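Local coordinates for uncharacterized protein (Thermus thermophilus HB8, PDB 6SCE), which probably cleaves DNA during type III CRISPR defence, its nuclease activity being switched on when a cyclic oligoadenylate second messenger binds its CARF domains, at residues 83-88 with 94-99; 107-112 with 382-387; 448-453 with 506-511; 474-479 with 497-502. One frame throughout, in Å; residues are numbered along the deposited sequence.

Contact 1 (83-88 with 94-99); sequences VNLTGG and VRFLGH. With nucleotides of chain B.
L85 packs on F96 and L97, and V83 on F96, side chain to side chain through carbon. The two methyls of L85 divide the work: L85 CD2 lies 3.5 Å from F96 CB, while L85 CD1 reaches L97 CB at 3.9 Å. The L85 side chain meets that of L97 at about a right angle, and it can fork over this turn of the helix because CG stands anti to the carbonyl carbon (chi1 -55°). V83 comes in at the rim of the aromatic ring, its CG1 4.3 Å from F96 CD2 and near the ring plane. Beyond the two segments, Y37 meets the F96 ring edge-to-face and L9 of strand 5-10 also packs on this side chain.

Hydrogen bonding shapes the turn that follows the strand. N84 OD1 accepts from T86 N at 3.1 Å, an Asx turn whose donor sits 39° out of the carbonyl plane. T86 OG1 is bonded in turn to V110 N on the neighbouring strand.

At the nucleotide side, G88 N donates to OP2 of A2 of chain B over 2.9 Å, nearly straight at 169°; its second bond, to O3' of A1 of chain B, is weak. T86 CG2 packs 3.6 Å from O4' of A2 of chain B. Strand 81-84, the phosphate-binding turn and helix 90-100 open a beta-alpha-beta unit completed by strand 105-111, as in the Rossmann-like core of CARF domains.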
loop_
_atom_site.group_PDB
_atom_site.type_symbol
_atom_site.label_atom_id
_atom_site.label_comp_id
_atom_site.label_asym_id
_atom_site.label_seq_id
_atom_site.Cartn_x
_atom_site.Cartn_y
_atom_site.Cartn_z
ATOM N N VAL A 83 12.462 15.642 18.721
ATOM C CA VAL A 83 11.397 15.644 17.729
ATOM C C VAL A 83 11.480 14.401 16.849
ATOM O O VAL A 83 12.440 14.247 16.114
ATOM C CB VAL A 83 11.484 16.898 16.839
ATOM C CG1 VAL A 83 10.287 17.011 15.935
ATOM C CG2 VAL A 83 11.590 18.141 17.698
ATOM N N ASN A 84 10.446 13.543 16.922
ATOM C CA ASN A 84 10.395 12.305 16.140
ATOM C C ASN A 84 9.560 12.548 14.897
ATOM O O ASN A 84 8.393 12.830 15.016
ATOM C CB ASN A 84 9.819 11.177 17.012
ATOM C CG ASN A 84 9.780 9.811 16.316
ATOM O OD1 ASN A 84 10.126 9.676 15.148
ATOM N ND2 ASN A 84 9.296 8.789 17.052
ATOM N N LEU A 85 10.164 12.414 13.707
ATOM C CA LEU A 85 9.475 12.678 12.425
ATOM C C LEU A 85 9.000 11.452 11.657
ATOM O O LEU A 85 8.526 11.567 10.519
ATOM C CB LEU A 85 10.385 13.477 11.503
ATOM C CG LEU A 85 10.932 14.782 12.082
ATOM C CD1 LEU A 85 11.765 15.502 11.041
ATOM C CD2 LEU A 85 9.832 15.634 12.633
ATOM N N THR A 86 9.084 10.281 12.276
ATOM C CA THR A 86 8.687 9.036 11.605
ATOM C C THR A 86 7.190 8.929 11.350
ATOM O O THR A 86 6.758 8.403 10.333
ATOM C CB THR A 86 9.235 7.838 12.413
ATOM O OG1 THR A 86 10.656 7.777 12.220
ATOM C CG2 THR A 86 8.654 6.497 11.932
ATOM N N GLY A 87 6.395 9.439 12.289
ATOM C CA GLY A 87 4.986 9.266 12.258
ATOM C C GLY A 87 4.276 9.990 11.126
ATOM O O GLY A 87 4.653 11.097 10.685
ATOM N N GLY A 88 3.206 9.359 10.659
ATOM C CA GLY A 88 2.306 10.017 9.744
ATOM C C GLY A 88 2.893 10.279 8.379
ATOM O O GLY A 88 3.905 9.684 7.993
ATOM N N VAL A 94 8.766 16.449 6.357
ATOM C CA VAL A 94 9.537 17.434 5.625
ATOM C C VAL A 94 9.339 18.846 6.202
ATOM O O VAL A 94 10.325 19.579 6.397
ATOM C CB VAL A 94 9.188 17.425 4.142
ATOM C CG1 VAL A 94 9.776 18.637 3.442
ATOM C CG2 VAL A 94 9.689 16.145 3.490
ATOM N N ARG A 95 8.097 19.206 6.465
ATOM C CA ARG A 95 7.782 20.540 7.014
ATOM C C ARG A 95 8.330 20.746 8.430
ATOM O O ARG A 95 8.925 21.791 8.728
ATOM C CB ARG A 95 6.305 20.787 6.978
ATOM C CG ARG A 95 5.837 20.887 5.516
ATOM C CD ARG A 95 4.516 21.528 5.346
ATOM N NE ARG A 95 4.537 22.899 5.856
ATOM C CZ ARG A 95 3.449 23.597 6.113
ATOM N NH1 ARG A 95 2.254 23.089 5.863
ATOM N NH2 ARG A 95 3.562 24.818 6.630
ATOM N N PHE A 96 8.184 19.731 9.281
ATOM C CA PHE A 96 8.768 19.788 10.617
ATOM C C PHE A 96 10.278 19.844 10.567
ATOM O O PHE A 96 10.885 20.558 11.357
ATOM C CB PHE A 96 8.333 18.591 11.468
ATOM C CG PHE A 96 7.065 18.816 12.209
ATOM C CD1 PHE A 96 5.925 19.252 11.545
ATOM C CD2 PHE A 96 6.987 18.578 13.576
ATOM C CE1 PHE A 96 4.746 19.455 12.220
ATOM C CE2 PHE A 96 5.803 18.797 14.253
ATOM C CZ PHE A 96 4.672 19.209 13.571
ATOM N N LEU A 97 10.909 19.122 9.644
ATOM C CA LEU A 97 12.363 19.157 9.590
ATOM C C LEU A 97 12.827 20.583 9.267
ATOM O O LEU A 97 13.798 21.062 9.867
ATOM C CB LEU A 97 12.924 18.220 8.562
ATOM C CG LEU A 97 14.438 18.231 8.358
ATOM C CD1 LEU A 97 15.181 17.854 9.630
ATOM C CD2 LEU A 97 14.789 17.300 7.222
ATOM N N GLY A 98 12.138 21.251 8.339
ATOM C CA GLY A 98 12.498 22.659 8.011
ATOM C C GLY A 98 12.474 23.556 9.250
ATOM O O GLY A 98 13.364 24.362 9.453
ATOM N N HIS A 99 11.449 23.395 10.071
ATOM C CA HIS A 99 11.204 24.242 11.217
ATOM C C HIS A 99 12.106 23.912 12.407
ATOM O O HIS A 99 12.593 24.825 13.091
ATOM C CB HIS A 99 9.737 24.111 11.617
ATOM C CG HIS A 99 9.341 24.931 12.813
ATOM N ND1 HIS A 99 8.972 26.262 12.731
ATOM C CD2 HIS A 99 9.249 24.601 14.123
ATOM C CE1 HIS A 99 8.668 26.707 13.934
ATOM N NE2 HIS A 99 8.830 25.723 14.798
ATOM P P A B 2 2.257 5.765 10.744
ATOM O OP1 A B 2 1.256 4.678 10.977
ATOM O OP2 A B 2 2.617 6.761 11.814
ATOM O "O5'" A B 2 3.617 5.051 10.280
ATOM C "C5'" A B 2 4.824 5.847 10.219
ATOM C "C4'" A B 2 5.981 4.968 9.816
ATOM O "O4'" A B 2 6.228 4.014 10.884
ATOM C "C3'" A B 2 5.790 4.154 8.543
ATOM O "O3'" A B 2 6.980 4.136 7.757
ATOM C "C2'" A B 2 5.512 2.748 9.069
ATOM O "O2'" A B 2 5.939 1.744 8.174
ATOM C "C1'" A B 2 6.361 2.731 10.332
ATOM N N9 A B 2 5.986 1.728 11.310
ATOM C C8 A B 2 4.779 1.078 11.427
ATOM N N7 A B 2 4.784 0.179 12.377
ATOM C C5 A B 2 6.067 0.222 12.903
ATOM C C6 A B 2 6.700 -0.506 13.930
ATOM N N6 A B 2 6.127 -1.513 14.585
ATOM N N1 A B 2 7.980 -0.173 14.225
ATOM C C2 A B 2 8.578 0.772 13.487
ATOM N N3 A B 2 8.089 1.513 12.491
ATOM C C4 A B 2 6.816 1.176 12.244
ATOM P P A B 1 3.060 8.131 3.878
ATOM O OP1 A B 1 3.552 9.513 3.574
ATOM O OP2 A B 1 4.042 6.995 3.684
ATOM O "O5'" A B 1 2.524 8.165 5.381
ATOM C "C5'" A B 1 2.450 6.982 6.173
ATOM C "C4'" A B 1 1.336 7.160 7.178
ATOM O "O4'" A B 1 0.057 7.070 6.497
ATOM C "C3'" A B 1 1.335 6.096 8.280
ATOM O "O3'" A B 1 1.940 6.666 9.447
ATOM C "C2'" A B 1 -0.158 5.771 8.438
ATOM O "O2'" A B 1 -0.778 6.635 9.367
ATOM C "C1'" A B 1 -0.698 6.007 7.033
ATOM N N9 A B 1 -0.578 4.861 6.130
ATOM C C8 A B 1 -0.109 4.891 4.846
ATOM N N7 A B 1 -0.133 3.710 4.282
ATOM C C5 A B 1 -0.667 2.866 5.241
ATOM C C6 A B 1 -0.943 1.485 5.242
ATOM N N6 A B 1 -0.695 0.692 4.203
ATOM N N1 A B 1 -1.480 0.954 6.367
ATOM C C2 A B 1 -1.707 1.770 7.407
ATOM N N3 A B 1 -1.472 3.077 7.521
ATOM C C4 A B 1 -0.943 3.570 6.390
#

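Contact 2 (107-112 with 382-387); sequences VFLVEG and GTTAMA. With nucleotides of chain B.
L109 makes the tight part of this contact, pressing on the backbone of the helix start. L109 CD1 lies 3.5 Å from A385 CA, with A385 CB at 3.9 Å, and L109 CD2 meets T384 CG2, also at 3.9 Å. The strand's far end is joined less directly, through a bridging water, although the site is buried. E111 chi2 (49°) bends the chain, leaving E111 OE1 3.5 Å from T383 CB, and the water donates to E111 OE1 while accepting from A385 N at 3.1 Å. H113 ND1 shares the same carboxylate oxygen.

The helix begins with an N-cap: T383 OG1 accepts from M386 N (a selenomethionine) at 3.2 Å and is also bonded to P351 O. A valine in place of T383 would probably leave M386 N without its cap and P351 O without this partner, freeing the first turn to shift. That turn lies on the cyclic oligoadenylate site, where the two CARF-type sheets of the chain meet, consistent with recognition of the activator from both halves.

T384 OG1 donates to OP1 of A3 of chain B at 2.6 Å. T384 N grips that phosphate oxygen a second time. M386 SE rests 3.7 Å from C2 of A3 of chain B.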
loop_
_atom_site.group_PDB
_atom_site.type_symbol
_atom_site.label_atom_id
_atom_site.label_comp_id
_atom_site.label_asym_id
_atom_site.label_seq_id
_atom_site.Cartn_x
_atom_site.Cartn_y
_atom_site.Cartn_z
ATOM N N VAL A 107 16.438 16.287 16.374
ATOM C CA VAL A 107 15.439 15.785 15.432
ATOM C C VAL A 107 15.888 14.420 14.955
ATOM O O VAL A 107 17.047 14.224 14.602
ATOM C CB VAL A 107 15.287 16.734 14.235
ATOM C CG1 VAL A 107 14.204 16.237 13.279
ATOM C CG2 VAL A 107 14.952 18.136 14.728
ATOM N N PHE A 108 14.959 13.460 14.946
ATOM C CA PHE A 108 15.316 12.113 14.575
ATOM C C PHE A 108 14.136 11.346 13.967
ATOM O O PHE A 108 13.013 11.823 13.971
ATOM C CB PHE A 108 15.888 11.375 15.789
ATOM C CG PHE A 108 14.877 10.994 16.837
ATOM C CD1 PHE A 108 14.377 11.928 17.723
ATOM C CD2 PHE A 108 14.505 9.670 16.996
ATOM C CE1 PHE A 108 13.465 11.579 18.696
ATOM C CE2 PHE A 108 13.602 9.299 17.982
ATOM C CZ PHE A 108 13.098 10.259 18.850
ATOM N N LEU A 109 14.456 10.189 13.423
ATOM C CA LEU A 109 13.491 9.221 12.859
ATOM C C LEU A 109 13.809 7.891 13.498
ATOM O O LEU A 109 14.946 7.675 13.932
ATOM C CB LEU A 109 13.786 9.002 11.367
ATOM C CG LEU A 109 13.912 10.165 10.437
ATOM C CD1 LEU A 109 14.241 9.714 9.040
ATOM C CD2 LEU A 109 12.559 10.878 10.488
ATOM N N VAL A 110 12.851 6.975 13.485
ATOM C CA VAL A 110 13.107 5.573 13.822
ATOM C C VAL A 110 12.756 4.753 12.588
ATOM O O VAL A 110 11.679 4.898 11.999
ATOM C CB VAL A 110 12.358 5.107 15.082
ATOM C CG1 VAL A 110 12.881 5.864 16.281
ATOM C CG2 VAL A 110 10.837 5.307 14.996
ATOM N N GLU A 111 13.692 3.921 12.163
ATOM C CA GLU A 111 13.628 3.264 10.880
ATOM C C GLU A 111 13.745 1.757 11.079
ATOM O O GLU A 111 14.800 1.259 11.473
ATOM C CB GLU A 111 14.749 3.873 10.029
ATOM C CG GLU A 111 15.251 3.042 8.881
ATOM C CD GLU A 111 14.148 2.490 8.012
ATOM O OE1 GLU A 111 13.208 3.296 7.645
ATOM O OE2 GLU A 111 14.280 1.259 7.712
ATOM N N GLY A 112 12.652 1.035 10.837
ATOM C CA GLY A 112 12.613 -0.404 11.059
ATOM C C GLY A 112 12.112 -1.204 9.892
ATOM O O GLY A 112 11.409 -2.220 10.069
ATOM N N GLY A 382 9.104 5.610 -0.669
ATOM C CA GLY A 382 10.143 5.203 0.217
ATOM C C GLY A 382 9.751 5.434 1.657
ATOM O O GLY A 382 8.680 5.980 1.981
ATOM N N THR A 383 10.662 5.056 2.534
ATOM C CA THR A 383 10.546 5.292 3.958
ATOM C C THR A 383 10.735 6.775 4.242
ATOM O O THR A 383 11.151 7.531 3.374
ATOM C CB THR A 383 11.636 4.515 4.709
ATOM O OG1 THR A 383 12.903 5.030 4.298
ATOM C CG2 THR A 383 11.521 3.024 4.421
ATOM N N THR A 384 10.456 7.216 5.458
ATOM C CA THR A 384 10.664 8.629 5.798
ATOM C C THR A 384 12.130 9.035 5.647
ATOM O O THR A 384 12.430 10.108 5.118
ATOM C CB THR A 384 10.120 8.978 7.198
ATOM O OG1 THR A 384 8.748 8.568 7.271
ATOM C CG2 THR A 384 10.195 10.420 7.461
ATOM N N ALA A 385 13.041 8.134 6.027
ATOM C CA ALA A 385 14.457 8.340 5.803
ATOM C C ALA A 385 14.773 8.616 4.353
ATOM O O ALA A 385 15.490 9.586 4.077
ATOM C CB ALA A 385 15.274 7.151 6.313
HETATM N N MSE A 386 14.219 7.819 3.447
HETATM C CA MSE A 386 14.513 7.952 2.026
HETATM C C MSE A 386 13.952 9.227 1.448
HETATM O O MSE A 386 14.611 9.941 0.692
HETATM C CB MSE A 386 14.026 6.738 1.283
HETATM C CG MSE A 386 14.743 5.433 1.651
HETATM SE SE MSE A 386 13.811 3.829 1.115
HETATM C CE MSE A 386 13.685 4.109 -0.794
ATOM N N ALA A 387 12.717 9.535 1.820
ATOM C CA ALA A 387 12.061 10.747 1.355
ATOM C C ALA A 387 12.709 12.023 1.886
ATOM O O ALA A 387 12.832 13.017 1.153
ATOM C CB ALA A 387 10.594 10.694 1.712
ATOM P P A B 3 7.430 5.460 6.981
ATOM O OP1 A B 3 8.810 5.939 7.399
ATOM O OP2 A B 3 6.375 6.528 7.084
ATOM O "O5'" A B 3 7.509 4.891 5.503
ATOM C "C5'" A B 3 6.472 4.100 4.905
ATOM C "C4'" A B 3 6.872 3.867 3.467
ATOM O "O4'" A B 3 8.091 3.066 3.421
ATOM C "C3'" A B 3 5.847 3.136 2.607
ATOM O "O3'" A B 3 5.699 3.891 1.420
ATOM C "C2'" A B 3 6.513 1.774 2.355
ATOM O "O2'" A B 3 6.122 1.158 1.148
ATOM C "C1'" A B 3 7.984 2.172 2.343
ATOM N N9 A B 3 8.889 1.075 2.601
ATOM C C8 A B 3 8.802 0.168 3.630
ATOM N N7 A B 3 9.800 -0.693 3.622
ATOM C C5 A B 3 10.592 -0.300 2.556
ATOM C C6 A B 3 11.802 -0.808 2.045
ATOM N N6 A B 3 12.447 -1.831 2.598
ATOM N N1 A B 3 12.338 -0.164 0.982
ATOM C C2 A B 3 11.693 0.890 0.465
ATOM N N3 A B 3 10.544 1.455 0.857
ATOM C C4 A B 3 10.044 0.798 1.922
HETATM O O HOH W 1 12.721 5.698 7.842
#

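Contact 3 (448-453 with 506-511); sequences GLLALA and YSHLNA
Helix-helix packing within the C-terminal domain, probably the nuclease part of the chain, joins helix 447-458 to helix 499-513 here. The nearest atom of the contact is about 18 Å from the bound nucleotides, so this is structural packing away from the activator site.

L450 alone carries its side of the contact. It projects toward the second helix with CG anti to its own N (chi1 176°), which carries the isobutyl end outward, and its two methyls then straddle consecutive residues. L450 CD1 settles 4.0 Å from S507 CB, and S507 OG is 4.2 Å from L450 CD1. S507 OG is bonded to Y503 O, one turn earlier in its own helix.

The leucine and H508 side chains meet at about a right angle, the methyl approaching the ring obliquely. An alanine at L450 would probably open a gap between the helices and leave S507 CB and the imidazole of H508 without their apolar neighbour. A polar bond backs up the packing, since H508 NE2 is hydrogen-bonded to E454 OE2, one helical turn beyond L450, which probably restrains the turn of the ring. With the imidazole held in this way, L450 CD2 stands 4.1 Å from H508 CE1.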
loop_
_atom_site.group_PDB
_atom_site.type_symbol
_atom_site.label_atom_id
_atom_site.label_comp_id
_atom_site.label_asym_id
_atom_site.label_seq_id
_atom_site.Cartn_x
_atom_site.Cartn_y
_atom_site.Cartn_z
ATOM N N GLY A 448 -28.100 0.914 -28.462
ATOM C CA GLY A 448 -28.906 -0.225 -28.904
ATOM C C GLY A 448 -28.432 -1.533 -28.311
ATOM O O GLY A 448 -29.233 -2.368 -27.909
ATOM N N LEU A 449 -27.117 -1.711 -28.253
ATOM C CA LEU A 449 -26.539 -2.899 -27.636
ATOM C C LEU A 449 -26.800 -2.931 -26.117
ATOM O O LEU A 449 -27.000 -4.001 -25.528
ATOM C CB LEU A 449 -25.046 -2.962 -27.961
ATOM C CG LEU A 449 -24.307 -4.294 -27.856
ATOM C CD1 LEU A 449 -25.173 -5.484 -28.245
ATOM C CD2 LEU A 449 -23.055 -4.231 -28.720
ATOM N N LEU A 450 -26.836 -1.753 -25.498
ATOM C CA LEU A 450 -27.156 -1.621 -24.072
ATOM C C LEU A 450 -28.607 -2.009 -23.765
ATOM O O LEU A 450 -28.876 -2.642 -22.736
ATOM C CB LEU A 450 -26.900 -0.185 -23.592
ATOM C CG LEU A 450 -27.301 0.098 -22.139
ATOM C CD1 LEU A 450 -26.538 -0.812 -21.175
ATOM C CD2 LEU A 450 -27.086 1.562 -21.795
ATOM N N ALA A 451 -29.534 -1.597 -24.632
ATOM C CA ALA A 451 -30.952 -2.025 -24.534
ATOM C C ALA A 451 -31.093 -3.546 -24.542
ATOM O O ALA A 451 -31.808 -4.109 -23.704
ATOM C CB ALA A 451 -31.773 -1.415 -25.658
ATOM N N LEU A 452 -30.403 -4.209 -25.469
ATOM C CA LEU A 452 -30.415 -5.675 -25.532
ATOM C C LEU A 452 -29.913 -6.268 -24.224
ATOM O O LEU A 452 -30.614 -7.027 -23.547
ATOM C CB LEU A 452 -29.551 -6.189 -26.701
ATOM C CG LEU A 452 -30.237 -6.345 -28.065
ATOM C CD1 LEU A 452 -31.173 -5.178 -28.370
ATOM C CD2 LEU A 452 -29.198 -6.520 -29.166
ATOM N N ALA A 453 -28.684 -5.902 -23.861
ATOM C CA ALA A 453 -28.103 -6.335 -22.600
ATOM C C ALA A 453 -29.095 -6.147 -21.454
ATOM O O ALA A 453 -29.304 -7.065 -20.657
ATOM C CB ALA A 453 -26.806 -5.564 -22.324
ATOM N N TYR A 506 -20.280 -1.557 -17.224
ATOM C CA TYR A 506 -19.306 -0.746 -17.942
ATOM C C TYR A 506 -19.912 0.473 -18.632
ATOM O O TYR A 506 -19.316 1.565 -18.628
ATOM C CB TYR A 506 -18.566 -1.582 -18.971
ATOM C CG TYR A 506 -17.924 -0.770 -20.077
ATOM C CD1 TYR A 506 -16.694 -0.145 -19.889
ATOM C CD2 TYR A 506 -18.556 -0.612 -21.310
ATOM C CE1 TYR A 506 -16.107 0.599 -20.902
ATOM C CE2 TYR A 506 -17.970 0.114 -22.329
ATOM C CZ TYR A 506 -16.754 0.729 -22.117
ATOM O OH TYR A 506 -16.188 1.463 -23.128
ATOM N N SER A 507 -21.088 0.301 -19.231
ATOM C CA SER A 507 -21.707 1.398 -19.971
ATOM C C SER A 507 -22.107 2.513 -19.039
ATOM O O SER A 507 -21.830 3.672 -19.312
ATOM C CB SER A 507 -22.924 0.916 -20.790
ATOM O OG SER A 507 -22.513 0.031 -21.830
ATOM N N HIS A 508 -22.768 2.182 -17.945
ATOM C CA HIS A 508 -23.193 3.207 -17.016
ATOM C C HIS A 508 -22.005 3.812 -16.254
ATOM O O HIS A 508 -22.052 4.982 -15.872
ATOM C CB HIS A 508 -24.249 2.672 -16.058
ATOM C CG HIS A 508 -25.544 2.342 -16.733
ATOM N ND1 HIS A 508 -26.341 3.305 -17.315
ATOM C CD2 HIS A 508 -26.164 1.158 -16.949
ATOM C CE1 HIS A 508 -27.402 2.729 -17.853
ATOM N NE2 HIS A 508 -27.324 1.428 -17.637
ATOM N N LEU A 509 -20.954 3.023 -16.009
ATOM C CA LEU A 509 -19.738 3.592 -15.393
ATOM C C LEU A 509 -19.128 4.621 -16.297
ATOM O O LEU A 509 -18.746 5.729 -15.867
ATOM C CB LEU A 509 -18.698 2.502 -15.070
ATOM C CG LEU A 509 -19.031 1.686 -13.817
ATOM C CD1 LEU A 509 -18.095 0.496 -13.691
ATOM C CD2 LEU A 509 -19.006 2.538 -12.544
ATOM N N ASN A 510 -19.030 4.262 -17.564
ATOM C CA ASN A 510 -18.428 5.136 -18.546
ATOM C C ASN A 510 -19.210 6.443 -18.706
ATOM O O ASN A 510 -18.605 7.517 -18.804
ATOM C CB ASN A 510 -18.317 4.424 -19.878
ATOM C CG ASN A 510 -17.779 5.318 -20.957
ATOM O OD1 ASN A 510 -18.513 6.124 -21.533
ATOM N ND2 ASN A 510 -16.490 5.202 -21.221
ATOM N N ALA A 511 -20.542 6.366 -18.718
ATOM C CA ALA A 511 -21.368 7.578 -18.809
ATOM C C ALA A 511 -21.165 8.448 -17.576
ATOM O O ALA A 511 -21.105 9.670 -17.682
ATOM C CB ALA A 511 -22.856 7.227 -18.972
#

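Contact 4 (474-479 with 497-502); sequences RRFLKF and KGLPLE
The F476 ring is turned so that one corner of its rim, CE2, points at helix 499-513. L499 CG lies 4.0 Å from F476 CE2, close to the ring plane, and L499 CD2 is 4.1 Å from F476 CE2; the leucine therefore meets an edge, and the two side chains run obliquely to each other. In both, CG is anti to the backbone N (chi1 177° in F476, -173° in L499), which carries the ring and the isobutyl group across the gap between the backbones. P500 adds a second surface, its CG 4.3 Å from F476 CE2 on an oblique approach.

Elsewhere, L449, A453 and I456 of helix 447-458 pack on F476, while M522 of strand 519-528 and Y440 pack on L499. The phenyl group thus lies between two helices, and the leucine bridges from the ring to the sheet. All three touching residues are buried, and every contact between them joins carbon to carbon, which implies that shape fit and exclusion of water, rather than directional bonds, hold the segments together.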
loop_
_atom_site.group_PDB
_atom_site.type_symbol
_atom_site.label_atom_id
_atom_site.label_comp_id
_atom_site.label_asym_id
_atom_site.label_seq_id
_atom_site.Cartn_x
_atom_site.Cartn_y
_atom_site.Cartn_z
ATOM N N ARG A 474 -28.504 -15.001 -28.654
ATOM C CA ARG A 474 -27.914 -15.084 -30.005
ATOM C C ARG A 474 -27.997 -13.726 -30.745
ATOM O O ARG A 474 -27.085 -13.374 -31.502
ATOM C CB ARG A 474 -28.566 -16.210 -30.824
ATOM N N ARG A 475 -29.074 -12.973 -30.516
ATOM C CA ARG A 475 -29.245 -11.630 -31.089
ATOM C C ARG A 475 -28.325 -10.586 -30.413
ATOM O O ARG A 475 -27.923 -9.598 -31.031
ATOM N N PHE A 476 -28.005 -10.802 -29.139
ATOM C CA PHE A 476 -27.048 -9.934 -28.431
ATOM C C PHE A 476 -25.649 -10.153 -29.027
ATOM O O PHE A 476 -25.021 -9.229 -29.553
ATOM C CB PHE A 476 -27.082 -10.230 -26.929
ATOM C CG PHE A 476 -26.086 -9.431 -26.123
ATOM C CD1 PHE A 476 -26.173 -8.048 -26.066
ATOM C CD2 PHE A 476 -25.069 -10.071 -25.411
ATOM C CE1 PHE A 476 -25.265 -7.310 -25.319
ATOM C CE2 PHE A 476 -24.157 -9.337 -24.666
ATOM C CZ PHE A 476 -24.256 -7.954 -24.622
ATOM N N LEU A 477 -25.199 -11.398 -29.005
ATOM C CA LEU A 477 -23.888 -11.743 -29.542
ATOM C C LEU A 477 -23.687 -11.314 -30.996
ATOM O O LEU A 477 -22.564 -11.005 -31.400
ATOM C CB LEU A 477 -23.625 -13.240 -29.385
ATOM C CG LEU A 477 -23.624 -13.770 -27.947
ATOM C CD1 LEU A 477 -23.562 -15.287 -27.967
ATOM C CD2 LEU A 477 -22.483 -13.195 -27.122
ATOM N N LYS A 478 -24.769 -11.288 -31.776
ATOM C CA LYS A 478 -24.713 -10.869 -33.186
ATOM C C LYS A 478 -24.527 -9.364 -33.354
ATOM O O LYS A 478 -23.795 -8.929 -34.242
ATOM C CB LYS A 478 -25.967 -11.327 -33.953
ATOM C CG LYS A 478 -25.961 -12.808 -34.313
ATOM N N PHE A 479 -25.195 -8.568 -32.526
ATOM C CA PHE A 479 -25.001 -7.111 -32.561
ATOM C C PHE A 479 -23.608 -6.728 -31.989
ATOM O O PHE A 479 -23.051 -5.688 -32.335
ATOM C CB PHE A 479 -26.143 -6.394 -31.814
ATOM C CG PHE A 479 -26.540 -5.067 -32.423
ATOM C CD1 PHE A 479 -27.449 -5.014 -33.479
ATOM C CD2 PHE A 479 -26.011 -3.869 -31.943
ATOM C CE1 PHE A 479 -27.815 -3.798 -34.047
ATOM C CE2 PHE A 479 -26.376 -2.649 -32.504
ATOM C CZ PHE A 479 -27.281 -2.614 -33.557
ATOM N N LYS A 497 -22.230 -15.859 -20.060
ATOM C CA LYS A 497 -23.459 -15.550 -19.307
ATOM C C LYS A 497 -23.382 -14.235 -18.514
ATOM O O LYS A 497 -24.397 -13.564 -18.310
ATOM C CB LYS A 497 -23.798 -16.693 -18.339
ATOM C CG LYS A 497 -24.280 -17.984 -19.007
ATOM C CD LYS A 497 -25.046 -18.845 -18.004
ATOM C CE LYS A 497 -25.820 -19.980 -18.653
ATOM N NZ LYS A 497 -25.004 -21.221 -18.740
ATOM N N GLY A 498 -22.182 -13.892 -18.056
ATOM C CA GLY A 498 -21.958 -12.680 -17.271
ATOM C C GLY A 498 -21.817 -11.425 -18.113
ATOM O O GLY A 498 -21.855 -10.314 -17.572
ATOM N N LEU A 499 -21.674 -11.594 -19.428
ATOM C CA LEU A 499 -21.411 -10.481 -20.352
ATOM C C LEU A 499 -22.481 -9.370 -20.386
ATOM O O LEU A 499 -22.137 -8.175 -20.467
ATOM C CB LEU A 499 -21.113 -11.004 -21.770
ATOM C CG LEU A 499 -20.656 -9.948 -22.787
ATOM C CD1 LEU A 499 -19.479 -9.130 -22.258
ATOM C CD2 LEU A 499 -20.297 -10.568 -24.128
ATOM N N PRO A 500 -23.773 -9.743 -20.323
ATOM C CA PRO A 500 -24.795 -8.697 -20.282
ATOM C C PRO A 500 -24.673 -7.745 -19.073
ATOM O O PRO A 500 -24.744 -6.522 -19.240
ATOM C CB PRO A 500 -26.109 -9.495 -20.227
ATOM C CG PRO A 500 -25.787 -10.780 -20.919
ATOM C CD PRO A 500 -24.357 -11.078 -20.553
ATOM N N LEU A 501 -24.515 -8.297 -17.877
ATOM C CA LEU A 501 -24.343 -7.470 -16.677
ATOM C C LEU A 501 -23.035 -6.647 -16.759
ATOM O O LEU A 501 -23.032 -5.458 -16.439
ATOM C CB LEU A 501 -24.352 -8.327 -15.428
ATOM C CG LEU A 501 -24.227 -7.562 -14.107
ATOM C CD1 LEU A 501 -25.328 -6.525 -13.936
ATOM C CD2 LEU A 501 -24.248 -8.540 -12.950
ATOM N N GLU A 502 -21.955 -7.288 -17.206
ATOM C CA GLU A 502 -20.648 -6.617 -17.369
ATOM C C GLU A 502 -20.704 -5.464 -18.344
ATOM O O GLU A 502 -20.106 -4.420 -18.098
ATOM C CB GLU A 502 -19.577 -7.593 -17.853
ATOM C CG GLU A 502 -19.198 -8.655 -16.847
ATOM C CD GLU A 502 -18.317 -9.722 -17.440
ATOM O OE1 GLU A 502 -17.867 -9.557 -18.602
ATOM O OE2 GLU A 502 -18.057 -10.712 -16.723
#

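Contacts 1 and 2 belong to the buried nucleotide-binding part, their centres 10 Å apart; strands 81-84 and 105-111 are neighbours in one sheet, and V83 O meets F108 N at 2.9 Å. The centres of contacts 3 and 4 lie about 49 to 56 Å from those of contacts 1 and 2, across the chain's centre. They share helix 499-513, and L449 CD1 touches F476 CE1 at 3.5 Å. Contact 4 is buried, whereas contact 3 is partly open. Chemistry follows place: contacts 1 and 2 combine apolar packing with donors to phosphates, and contact 2 adds a carboxylate and a bridging water; contact 3 sets a leucine against serine and histidine, and contact 4 is purely apolar.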